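Local structure of alkaline phosphatase D (2YEQ) at residues V87-F92 and S99-T104. The protein hydrolyses phosphate esters, acting as a phosphodiesterase and alkaline phosphatase through an active site that holds iron and calcium. Sequence-based numbering, arbitrary orientation.
Sequences VYYYRF and SPVGKT. With PE5 (3,6,9,12,15,18,21,24-octaoxahexacosan-1-ol), chain P; PE5 (3,6,9,12,15,18,21,24-octaoxahexacosan-1-ol), chain B.
Y88 and Y90 pair with T104 and G102 in antiparallel register, each pair closed by two backbone hydrogen bonds; of these four the straightest is G102 N to Y90 O (2.8 Å, 173°). Farther along, at F92, a serine side chain stands in for a backbone acceptor: S99 OG accepts the bond from F92 N (2.8 Å) and gives its own proton to P100 O, while S99 N returns a bond to F92 O. Glycine suits position 102 because the Y90 ring folds across the neighbouring strand, with CG between its backbone N and carbonyl carbon (chi1 66°), and lays one face over G102 CA, 3.7 Å from the ring centroid; a CB there would collide with the ring. Water bridges Y90 OH to K103 O. A leucine in place of Y90 would probably leave G102 CA without its aromatic cover and this water without its hydroxyl partner. On the other face Y89 and K103 run side by side, K103 CG lying 3.8 Å from Y89 CE2 before the extended stem brings NZ to a polyether O2. Y90, F92 and T104 pack against strands 13-16 and 23-28, where T104 OG1 bonds S15, whereas Y88 packs on L82 and V50 and its hydroxyl bonds E83. R91 NH2 makes a salt bridge with E49. This is a beta hairpin, its second strand edging the four-stranded antiparallel sheet of the PhoD N-terminal domain.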
loop_
_atom_site.group_PDB
_atom_site.type_symbol
_atom_site.label_atom_id
_atom_site.label_comp_id
_atom_site.label_asym_id
_atom_site.label_seq_id
_atom_site.Cartn_x
_atom_site.Cartn_y
_atom_site.Cartn_z
ATOM N N VAL A 87 12.578 19.143 7.264
ATOM C CA VAL A 87 11.143 19.227 7.464
ATOM C C VAL A 87 10.639 20.535 6.922
ATOM O O VAL A 87 11.253 21.587 7.174
ATOM C CB VAL A 87 10.778 19.144 8.949
ATOM C CG1 VAL A 87 9.280 19.426 9.191
ATOM C CG2 VAL A 87 11.183 17.783 9.498
ATOM N N TYR A 88 9.533 20.489 6.172
ATOM C CA TYR A 88 8.876 21.715 5.714
ATOM C C TYR A 88 7.400 21.656 5.997
ATOM O O TYR A 88 6.841 20.574 6.233
ATOM C CB TYR A 88 9.084 21.914 4.232
ATOM C CG TYR A 88 10.511 22.187 3.808
ATOM C CD1 TYR A 88 11.016 23.496 3.785
ATOM C CD2 TYR A 88 11.340 21.164 3.381
ATOM C CE1 TYR A 88 12.291 23.767 3.370
ATOM C CE2 TYR A 88 12.642 21.432 2.944
ATOM C CZ TYR A 88 13.109 22.736 2.945
ATOM O OH TYR A 88 14.384 23.003 2.504
ATOM N N TYR A 89 6.775 22.832 5.974
ATOM C CA TYR A 89 5.337 22.964 6.060
ATOM C C TYR A 89 4.841 23.522 4.742
ATOM O O TYR A 89 5.582 24.250 4.044
ATOM C CB TYR A 89 4.948 23.866 7.228
ATOM C CG TYR A 89 5.409 23.278 8.531
ATOM C CD1 TYR A 89 6.695 23.536 9.009
ATOM C CD2 TYR A 89 4.591 22.420 9.252
ATOM C CE1 TYR A 89 7.144 22.969 10.192
ATOM C CE2 TYR A 89 5.025 21.839 10.440
ATOM C CZ TYR A 89 6.308 22.121 10.904
ATOM O OH TYR A 89 6.769 21.563 12.078
ATOM N N TYR A 90 3.605 23.170 4.389
ATOM C CA TYR A 90 3.027 23.624 3.140
ATOM C C TYR A 90 1.545 23.880 3.297
ATOM O O TYR A 90 0.893 23.314 4.177
ATOM C CB TYR A 90 3.326 22.619 2.003
ATOM C CG TYR A 90 2.657 21.269 2.191
ATOM C CD1 TYR A 90 3.270 20.272 2.932
ATOM C CD2 TYR A 90 1.411 20.994 1.609
ATOM C CE1 TYR A 90 2.661 19.054 3.114
ATOM C CE2 TYR A 90 0.801 19.773 1.785
ATOM C CZ TYR A 90 1.415 18.807 2.527
ATOM O OH TYR A 90 0.805 17.607 2.736
ATOM N N ARG A 91 1.008 24.746 2.436
ATOM C CA ARG A 91 -0.433 24.992 2.393
ATOM C C ARG A 91 -0.820 25.595 1.063
ATOM O O ARG A 91 0.031 26.091 0.320
ATOM C CB ARG A 91 -0.874 25.918 3.530
ATOM C CG ARG A 91 -0.400 27.312 3.325
ATOM C CD ARG A 91 -0.910 28.264 4.396
ATOM N NE ARG A 91 -0.223 29.541 4.247
ATOM C CZ ARG A 91 -0.312 30.547 5.107
ATOM N NH1 ARG A 91 -1.048 30.430 6.206
ATOM N NH2 ARG A 91 0.362 31.666 4.869
ATOM N N PHE A 92 -2.114 25.533 0.783
ATOM C CA PHE A 92 -2.674 26.050 -0.447
ATOM C C PHE A 92 -3.675 27.144 -0.120
ATOM O O PHE A 92 -4.279 27.143 0.950
ATOM C CB PHE A 92 -3.418 24.944 -1.208
ATOM C CG PHE A 92 -2.558 23.782 -1.610
ATOM C CD1 PHE A 92 -1.891 23.783 -2.827
ATOM C CD2 PHE A 92 -2.430 22.683 -0.783
ATOM C CE1 PHE A 92 -1.124 22.701 -3.213
ATOM C CE2 PHE A 92 -1.639 21.583 -1.162
ATOM C CZ PHE A 92 -0.994 21.603 -2.379
ATOM N N SER A 99 -6.186 25.987 2.823
ATOM C CA SER A 99 -6.144 24.559 3.137
ATOM C C SER A 99 -5.633 24.324 4.555
ATOM O O SER A 99 -4.991 25.197 5.155
ATOM C CB SER A 99 -5.231 23.824 2.146
ATOM O OG SER A 99 -3.840 24.056 2.402
ATOM N N PRO A 100 -5.897 23.144 5.107
ATOM C CA PRO A 100 -5.076 22.706 6.230
ATOM C C PRO A 100 -3.578 22.797 5.910
ATOM O O PRO A 100 -3.159 22.727 4.748
ATOM C CB PRO A 100 -5.484 21.248 6.423
ATOM C CG PRO A 100 -6.774 21.093 5.712
ATOM C CD PRO A 100 -6.743 22.051 4.601
ATOM N N VAL A 101 -2.778 22.952 6.954
ATOM C CA VAL A 101 -1.338 22.995 6.812
ATOM C C VAL A 101 -0.821 21.550 6.805
ATOM O O VAL A 101 -1.229 20.724 7.600
ATOM C CB VAL A 101 -0.677 23.786 7.956
ATOM C CG1 VAL A 101 0.852 23.660 7.879
ATOM C CG2 VAL A 101 -1.138 25.274 7.928
ATOM N N GLY A 102 0.068 21.255 5.882
ATOM C CA GLY A 102 0.673 19.952 5.819
ATOM C C GLY A 102 2.119 20.030 6.269
ATOM O O GLY A 102 2.766 21.097 6.228
ATOM N N LYS A 103 2.626 18.879 6.700
ATOM C CA LYS A 103 4.023 18.721 7.035
ATOM C C LYS A 103 4.683 17.662 6.163
ATOM O O LYS A 103 4.121 16.584 5.928
ATOM C CB LYS A 103 4.118 18.315 8.493
ATOM C CG LYS A 103 5.492 18.270 9.091
ATOM C CD LYS A 103 5.292 18.005 10.606
ATOM C CE LYS A 103 6.571 17.841 11.392
ATOM N NZ LYS A 103 6.217 17.373 12.786
ATOM N N THR A 104 5.885 17.953 5.716
ATOM C CA THR A 104 6.607 17.041 4.868
ATOM C C THR A 104 8.109 17.054 5.149
ATOM O O THR A 104 8.584 17.798 6.009
ATOM C CB THR A 104 6.346 17.364 3.390
ATOM O OG1 THR A 104 6.788 16.262 2.601
ATOM C CG2 THR A 104 7.049 18.656 2.937
HETATM C C50 PE5 P . 0.115 34.165 7.294
HETATM O O1 PE5 P . -0.654 33.125 7.903
HETATM C C1 PE5 P . 0.122 32.241 8.727
HETATM C C2 PE5 P . -0.779 31.225 9.435
HETATM O O2 PE5 P . -0.393 29.876 9.118
HETATM C C3 PE5 P . -1.187 28.839 9.737
HETATM C C4 PE5 P . -2.417 28.427 8.904
HETATM O O3 PE5 P . -2.282 28.640 7.496
HETATM C C50 PE5 B . 6.453 20.528 15.276
HETATM O O1 PE5 B . 5.430 20.104 14.366
HETATM C C1 PE5 B . 4.202 19.839 15.051
HETATM C C2 PE5 B . 3.130 19.330 14.094
HETATM O O2 PE5 B . 3.532 18.065 13.557
HETATM C C3 PE5 B . 2.501 17.077 13.522
HETATM C C4 PE5 B . 3.055 15.830 12.885
HETATM O O HOH W 1 2.266 15.711 4.193
#